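Local coordinates for protein cystathionine gamma-synthase (Xanthomonas oryzae pv. oryzae KACC 10331, PDB 6LGO) that probably catalyses, with pyridoxal 5'-phosphate as cofactor, cystathionine formation or cleavage in transsulfuration, and here holds a homolanthionine-like amino acid as an imine of a cofactor analogue, at residues L188-Q193 with R257-R262; T207-N212 with E336-V341. The protein carries 1 engineered substitution. All blocks are in the same frame, centred on the assembly; numbering follows the deposited sequence.

Contact 1. Residues L188-Q193 with R257-R262; sequences LSPALQ and RTLDAR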
loop_
_atom_site.group_PDB
_atom_site.type_symbol
_atom_site.label_atom_id
_atom_site.label_comp_id
_atom_site.label_asym_id
_atom_site.label_seq_id
_atom_site.Cartn_x
_atom_site.Cartn_y
_atom_site.Cartn_z
ATOM N N LEU A 188 -9.041 17.484 19.728
ATOM C CA LEU A 188 -8.981 18.785 19.030
ATOM C C LEU A 188 -7.875 18.821 17.987
ATOM O O LEU A 188 -7.985 19.608 17.018
ATOM C CB LEU A 188 -8.777 19.836 20.129
ATOM C CG LEU A 188 -10.060 20.192 20.890
ATOM C CD1 LEU A 188 -9.820 21.285 21.946
ATOM C CD2 LEU A 188 -11.165 20.703 19.968
ATOM N N SER A 189 -6.862 17.971 18.128
ATOM C CA SER A 189 -5.695 17.897 17.203
ATOM C C SER A 189 -4.840 19.106 17.498
ATOM O O SER A 189 -5.272 20.079 18.129
ATOM C CB SER A 189 -6.080 17.870 15.735
ATOM O OG SER A 189 -6.223 19.199 15.193
ATOM N N PRO A 190 -3.650 19.146 16.919
ATOM C CA PRO A 190 -2.795 20.308 17.074
ATOM C C PRO A 190 -3.360 21.590 16.452
ATOM O O PRO A 190 -2.940 22.611 16.771
ATOM C CB PRO A 190 -1.541 19.918 16.282
ATOM C CG PRO A 190 -1.530 18.406 16.371
ATOM C CD PRO A 190 -2.989 18.032 16.210
ATOM N N ALA A 191 -4.220 21.468 15.475
ATOM C CA ALA A 191 -4.735 22.640 14.759
ATOM C C ALA A 191 -5.705 23.405 15.672
ATOM O O ALA A 191 -5.926 24.540 15.325
ATOM C CB ALA A 191 -5.433 22.191 13.507
ATOM N N LEU A 192 -6.275 22.794 16.737
ATOM C CA LEU A 192 -7.286 23.484 17.563
ATOM C C LEU A 192 -6.832 23.658 19.032
ATOM O O LEU A 192 -7.531 24.416 19.748
ATOM C CB LEU A 192 -8.634 22.767 17.498
ATOM C CG LEU A 192 -9.317 22.749 16.138
ATOM C CD1 LEU A 192 -10.664 22.064 16.216
ATOM C CD2 LEU A 192 -9.487 24.167 15.561
ATOM N N GLN A 193 -5.673 23.150 19.464
ATOM C CA GLN A 193 -5.192 23.275 20.853
ATOM C C GLN A 193 -3.740 22.877 20.818
ATOM O O GLN A 193 -3.453 21.777 20.238
ATOM C CB GLN A 193 -5.942 22.340 21.823
ATOM C CG GLN A 193 -5.593 22.539 23.296
ATOM C CD GLN A 193 -6.578 21.828 24.204
ATOM O OE1 GLN A 193 -6.561 20.579 24.211
ATOM N NE2 GLN A 193 -7.444 22.570 24.923
ATOM N N ARG A 257 -2.277 16.462 5.688
ATOM C CA ARG A 257 -2.212 17.556 4.709
ATOM C C ARG A 257 -3.586 18.229 4.569
ATOM O O ARG A 257 -3.575 19.401 4.077
ATOM C CB ARG A 257 -1.775 17.088 3.331
ATOM C CG ARG A 257 -0.368 16.482 3.281
ATOM C CD ARG A 257 0.133 16.350 1.827
ATOM N NE ARG A 257 1.151 15.385 1.757
ATOM C CZ ARG A 257 2.343 15.533 2.327
ATOM N NH1 ARG A 257 2.694 16.664 2.940
ATOM N NH2 ARG A 257 3.199 14.511 2.279
ATOM N N THR A 258 -4.699 17.549 4.890
ATOM C CA THR A 258 -6.049 18.153 4.786
ATOM C C THR A 258 -6.668 18.481 6.169
ATOM O O THR A 258 -7.843 18.903 6.194
ATOM C CB THR A 258 -7.013 17.283 3.988
ATOM O OG1 THR A 258 -7.114 15.969 4.533
ATOM C CG2 THR A 258 -6.622 17.313 2.542
ATOM N N LEU A 259 -5.934 18.342 7.277
ATOM C CA LEU A 259 -6.451 18.616 8.644
ATOM C C LEU A 259 -7.124 20.000 8.758
ATOM O O LEU A 259 -8.283 19.984 9.204
ATOM C CB LEU A 259 -5.331 18.445 9.674
ATOM C CG LEU A 259 -5.729 18.700 11.118
ATOM C CD1 LEU A 259 -6.752 17.705 11.592
ATOM C CD2 LEU A 259 -4.487 18.642 12.014
ATOM N N ASP A 260 -6.443 21.096 8.384
ATOM C CA ASP A 260 -6.949 22.500 8.473
ATOM C C ASP A 260 -8.182 22.648 7.547
ATOM O O ASP A 260 -9.231 23.052 8.033
ATOM C CB ASP A 260 -5.839 23.580 8.391
ATOM C CG ASP A 260 -4.826 23.488 9.593
ATOM O OD1 ASP A 260 -5.059 24.202 10.685
ATOM O OD2 ASP A 260 -3.719 22.698 9.516
ATOM N N ALA A 261 -8.128 22.194 6.315
ATOM C CA ALA A 261 -9.283 22.173 5.393
ATOM C C ALA A 261 -10.417 21.332 5.973
ATOM O O ALA A 261 -11.565 21.814 5.925
ATOM C CB ALA A 261 -8.878 21.663 4.040
ATOM N N ARG A 262 -10.138 20.110 6.450
ATOM C CA ARG A 262 -11.221 19.262 7.031
ATOM C C ARG A 262 -11.869 20.002 8.222
ATOM O O ARG A 262 -13.100 20.018 8.317
ATOM C CB ARG A 262 -10.661 17.893 7.437
ATOM C CG ARG A 262 -10.611 16.964 6.241
ATOM C CD ARG A 262 -9.955 15.654 6.495
ATOM N NE ARG A 262 -8.551 15.612 6.927
ATOM C CZ ARG A 262 -8.134 15.394 8.189
ATOM N NH1 ARG A 262 -8.998 15.292 9.191
ATOM N NH2 ARG A 262 -6.864 15.208 8.461
#
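Leu259, in the first turn of helix 259-277, pushes its CD2 methyl against the bend made by Ser189, Pro190 and Ala191. Leu259 CD2 lies 4.0 Å from Ala191 CB and more loosely by Pro190 CD; the nearest neighbour of Leu259 CD2 is Ser189 OG at 3.7 Å. CG stands opposite the backbone N (chi1 180°), which carries the isobutyl end out from the helix to the loop. A second approach comes from Asp260, whose carboxylate oxygen OD1 lies 3.5 Å from Ala191 CB, a van der Waals contact.

Side-chain bonds within each segment help set its shape. Ser189 OG takes the N-H of Ala191 at 3.0 Å, forming an ST turn, and gives its own proton to Leu188 O at 2.6 Å, in the plane of that carbonyl and on a lone pair. The hydroxyl is therefore tied into its own loop even where a methyl covers it. On the helical side, Arg262 NE bonds Thr258 OG1 at 2.8 Å, in the guanidinium plane, while Leu259 CA lies above one face, offset toward the rim. Thr258 OG1 also bonds Gly255 O.

The loop follows strand 180-184 of the seven-stranded sheet and precedes strand 202-206. Leu263, one turn further along helix 259-277, touches Ser189 and Ala191 as well, and Pro190 packs on Leu75 and Glu76 of helix 63-76.

Contact 2. Residues T207-N212 with E336-V341; sequences TTKYIN and ESLGGV. With EBO ((2~{S})-2-azanyl-4-[(3~{S})-3-[(~{E})-[2-methyl-3-oxidanyl-5-(phosphonomethyl)pyridin-4-yl]methylideneamino]-4-oxidanyl-4-oxidanylidene-butyl]sulfanyl-butanoic acid), chain E.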
loop_
_atom_site.group_PDB
_atom_site.type_symbol
_atom_site.label_atom_id
_atom_site.label_comp_id
_atom_site.label_asym_id
_atom_site.label_seq_id
_atom_site.Cartn_x
_atom_site.Cartn_y
_atom_site.Cartn_z
ATOM N N THR A 207 -3.577 9.167 16.530
ATOM C CA THR A 207 -3.508 9.667 15.142
ATOM C C THR A 207 -4.631 9.027 14.350
ATOM O O THR A 207 -4.963 9.566 13.305
ATOM C CB THR A 207 -2.158 9.433 14.505
ATOM O OG1 THR A 207 -1.882 8.034 14.390
ATOM C CG2 THR A 207 -1.129 10.148 15.342
ATOM N N THR A 208 -5.227 7.965 14.903
ATOM C CA THR A 208 -6.417 7.304 14.345
ATOM C C THR A 208 -7.489 8.363 14.075
ATOM O O THR A 208 -8.377 8.116 13.191
ATOM C CB THR A 208 -6.943 6.245 15.303
ATOM O OG1 THR A 208 -5.845 5.439 15.784
ATOM C CG2 THR A 208 -8.037 5.447 14.669
ATOM N N LYS A 209 -7.559 9.412 14.889
ATOM C CA LYS A 209 -8.720 10.327 14.821
ATOM C C LYS A 209 -8.486 11.405 13.762
ATOM O O LYS A 209 -8.360 11.034 12.628
ATOM C CB LYS A 209 -9.148 10.787 16.208
ATOM C CG LYS A 209 -9.186 9.679 17.233
ATOM C CD LYS A 209 -9.835 8.330 16.807
ATOM C CE LYS A 209 -9.864 7.415 18.028
ATOM N NZ LYS A 209 -10.061 6.034 17.571
ATOM N N TYR A 210 -8.580 12.675 14.098
ATOM C CA TYR A 210 -8.511 13.800 13.145
ATOM C C TYR A 210 -7.205 13.856 12.351
ATOM O O TYR A 210 -7.184 14.288 11.208
ATOM C CB TYR A 210 -8.631 15.089 13.936
ATOM C CG TYR A 210 -10.037 15.331 14.423
ATOM C CD1 TYR A 210 -11.047 15.673 13.523
ATOM C CD2 TYR A 210 -10.385 15.136 15.755
ATOM C CE1 TYR A 210 -12.358 15.886 13.934
ATOM C CE2 TYR A 210 -11.704 15.305 16.183
ATOM C CZ TYR A 210 -12.687 15.690 15.277
ATOM O OH TYR A 210 -13.976 15.901 15.720
ATOM N N ILE A 211 -6.076 13.521 12.955
ATOM C CA ILE A 211 -4.788 13.778 12.270
ATOM C C ILE A 211 -4.779 12.940 10.961
ATOM O O ILE A 211 -4.592 13.499 9.869
ATOM C CB ILE A 211 -3.611 13.446 13.202
ATOM C CG1 ILE A 211 -3.424 14.516 14.264
ATOM C CG2 ILE A 211 -2.331 13.246 12.406
ATOM C CD1 ILE A 211 -2.617 14.009 15.417
ATOM N N ASN A 212 -5.033 11.640 11.069
ATOM C CA ASN A 212 -5.251 10.779 9.889
ATOM C C ASN A 212 -6.511 11.160 9.122
ATOM O O ASN A 212 -6.431 11.319 7.877
ATOM C CB ASN A 212 -5.288 9.287 10.200
ATOM C CG ASN A 212 -5.366 8.465 8.944
ATOM O OD1 ASN A 212 -6.333 7.705 8.742
ATOM N ND2 ASN A 212 -4.403 8.660 8.079
ATOM N N GLU A 336 -17.543 2.702 16.447
ATOM C CA GLU A 336 -16.472 3.329 17.244
ATOM C C GLU A 336 -15.620 4.291 16.419
ATOM O O GLU A 336 -15.697 4.294 15.176
ATOM C CB GLU A 336 -15.693 2.214 17.926
ATOM C CG GLU A 336 -16.249 2.048 19.345
ATOM C CD GLU A 336 -16.421 0.632 19.749
ATOM O OE1 GLU A 336 -16.938 0.407 20.879
ATOM O OE2 GLU A 336 -16.016 -0.227 18.923
ATOM N N SER A 337 -14.811 5.051 17.140
ATOM C CA SER A 337 -13.805 5.989 16.637
ATOM C C SER A 337 -14.446 7.363 16.354
ATOM O O SER A 337 -15.687 7.523 16.591
ATOM C CB SER A 337 -13.119 5.397 15.428
ATOM O OG SER A 337 -11.937 6.099 15.199
ATOM N N LEU A 338 -13.664 8.281 15.772
ATOM C CA LEU A 338 -14.070 9.683 15.681
ATOM C C LEU A 338 -13.015 10.376 14.832
ATOM O O LEU A 338 -12.035 9.722 14.482
ATOM C CB LEU A 338 -14.182 10.319 17.089
ATOM C CG LEU A 338 -12.864 10.318 17.904
ATOM C CD1 LEU A 338 -12.310 11.706 18.081
ATOM C CD2 LEU A 338 -13.037 9.678 19.261
ATOM N N GLY A 339 -13.300 11.594 14.414
ATOM C CA GLY A 339 -12.346 12.441 13.697
ATOM C C GLY A 339 -12.193 12.086 12.243
ATOM O O GLY A 339 -11.272 12.660 11.592
ATOM N N GLY A 340 -13.013 11.184 11.743
ATOM C CA GLY A 340 -12.985 10.844 10.304
ATOM C C GLY A 340 -13.846 11.837 9.486
ATOM O O GLY A 340 -14.744 12.474 10.068
ATOM N N VAL A 341 -13.615 11.902 8.191
ATOM C CA VAL A 341 -14.451 12.697 7.259
ATOM C C VAL A 341 -15.897 12.166 7.273
ATOM O O VAL A 341 -16.805 12.958 7.044
ATOM C CB VAL A 341 -13.830 12.689 5.860
ATOM C CG1 VAL A 341 -12.502 13.409 5.839
ATOM C CG2 VAL A 341 -13.640 11.285 5.367
HETATM O O6 EBO E . -13.579 6.884 21.802
HETATM C C15 EBO E . -13.284 6.224 20.743
HETATM O O5 EBO E . -14.062 5.992 19.811
HETATM C C8 EBO E . -11.966 5.606 20.483
HETATM C C9 EBO E . -11.940 4.030 20.281
HETATM C C10 EBO E . -13.101 3.223 20.965
HETATM S S EBO E . -12.716 1.613 20.545
HETATM C C11 EBO E . -13.393 0.899 21.963
HETATM C C12 EBO E . -13.616 -0.547 21.699
HETATM C C13 EBO E . -12.453 -1.498 21.653
HETATM C C14 EBO E . -11.575 -1.504 22.861
HETATM O O4 EBO E . -10.722 -0.634 22.986
HETATM O O3 EBO E . -11.599 -2.375 23.717
HETATM N N2 EBO E . -13.187 -2.738 21.432
HETATM N N1 EBO E . -10.977 6.299 21.364
HETATM C C7 EBO E . -9.736 6.155 21.319
HETATM C C3 EBO E . -8.794 6.983 22.068
HETATM C C2 EBO E . -9.246 8.217 22.615
HETATM O O7 EBO E . -10.552 8.651 22.522
HETATM C C4 EBO E . -7.361 6.575 22.177
HETATM C C6 EBO E . -6.563 5.418 21.530
HETATM P P EBO E . -6.381 4.511 19.878
HETATM O O2 EBO E . -5.726 4.794 18.570
HETATM O O1 EBO E . -5.456 3.283 20.265
HETATM O O EBO E . -7.660 3.705 19.461
HETATM C C5 EBO E . -6.677 7.543 23.054
HETATM N N EBO E . -7.066 8.726 23.601
HETATM C C1 EBO E . -8.337 9.044 23.406
HETATM C C EBO E . -8.972 10.296 23.862
HETATM O O HOH W 1 -11.015 6.591 12.662
#
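The cofactor site of a fold-type I pyridoxal phosphate enzyme is built from the loop carrying Lys209, the predicted Schiff-base lysine, and the loop 336-341 that meets the ligand carboxylate. The imine nitrogen N1 belongs to a bound homolanthionine-type amino acid, an external aldimine of a cofactor analogue, and the lysine is released. Lys209 NZ donates to Ser337 OG at 3.0 Å, hydrogen-bonds Tyr57 OH of the third subunit, and lies 3.5 Å from C8, the alpha carbon of EBO. The chain reaches there by a bend at chi2 (-44°), and its middle crosses the Leu338 side chain at about a right angle, Lys209 CD being 3.8 Å from Leu338 CG.

Two bonds from these segments hold the phosphonate and the carboxylate beside the imine: Thr208 OG1 donates to phosphonate oxygen O2, and Ser337 N to carboxylate oxygen O5 at 2.9 Å, the latter bent (135°). Arg372 of the same chain and Arg59 of the third subunit are further partners. A water that donates to Thr208 O hydrogen-bonds Ser337 OG, at 2.7 Å, so that hydroxyl is shared between lysine and solvent.

Behind the site the backbones close to CA-H...O distance, Tyr210 CA to Gly339 O. The Tyr210 ring meets His266 edge-to-face, while Gly339 CA stands over the centre of one ring face, a CH-pi contact 3.4 Å from the centroid and 11° off the normal.

The segments alternate along the chain, 188-193, 207-212, 257-262 and 336-341, so contacts 1 and 2 interlock, their centres about 11 Å apart. Both first segments are loops flanking strand 202-206 of the seven-stranded sheet; their partners are the start of helix 259-277 and a loop between strands 333-334 and 344-346 of the five-stranded sheet. Arg262 joins them: its NH1 probably hydrogen-bonds Tyr210 O at 2.9 Å, and its CD packs on Val341 CG1. Leu259 CD1 lies beside the same carbonyl. The helix start thus backs the lysine loop on the side behind the cofactor, and both contacts also touch the second subunit, while contact 2 reaches the third.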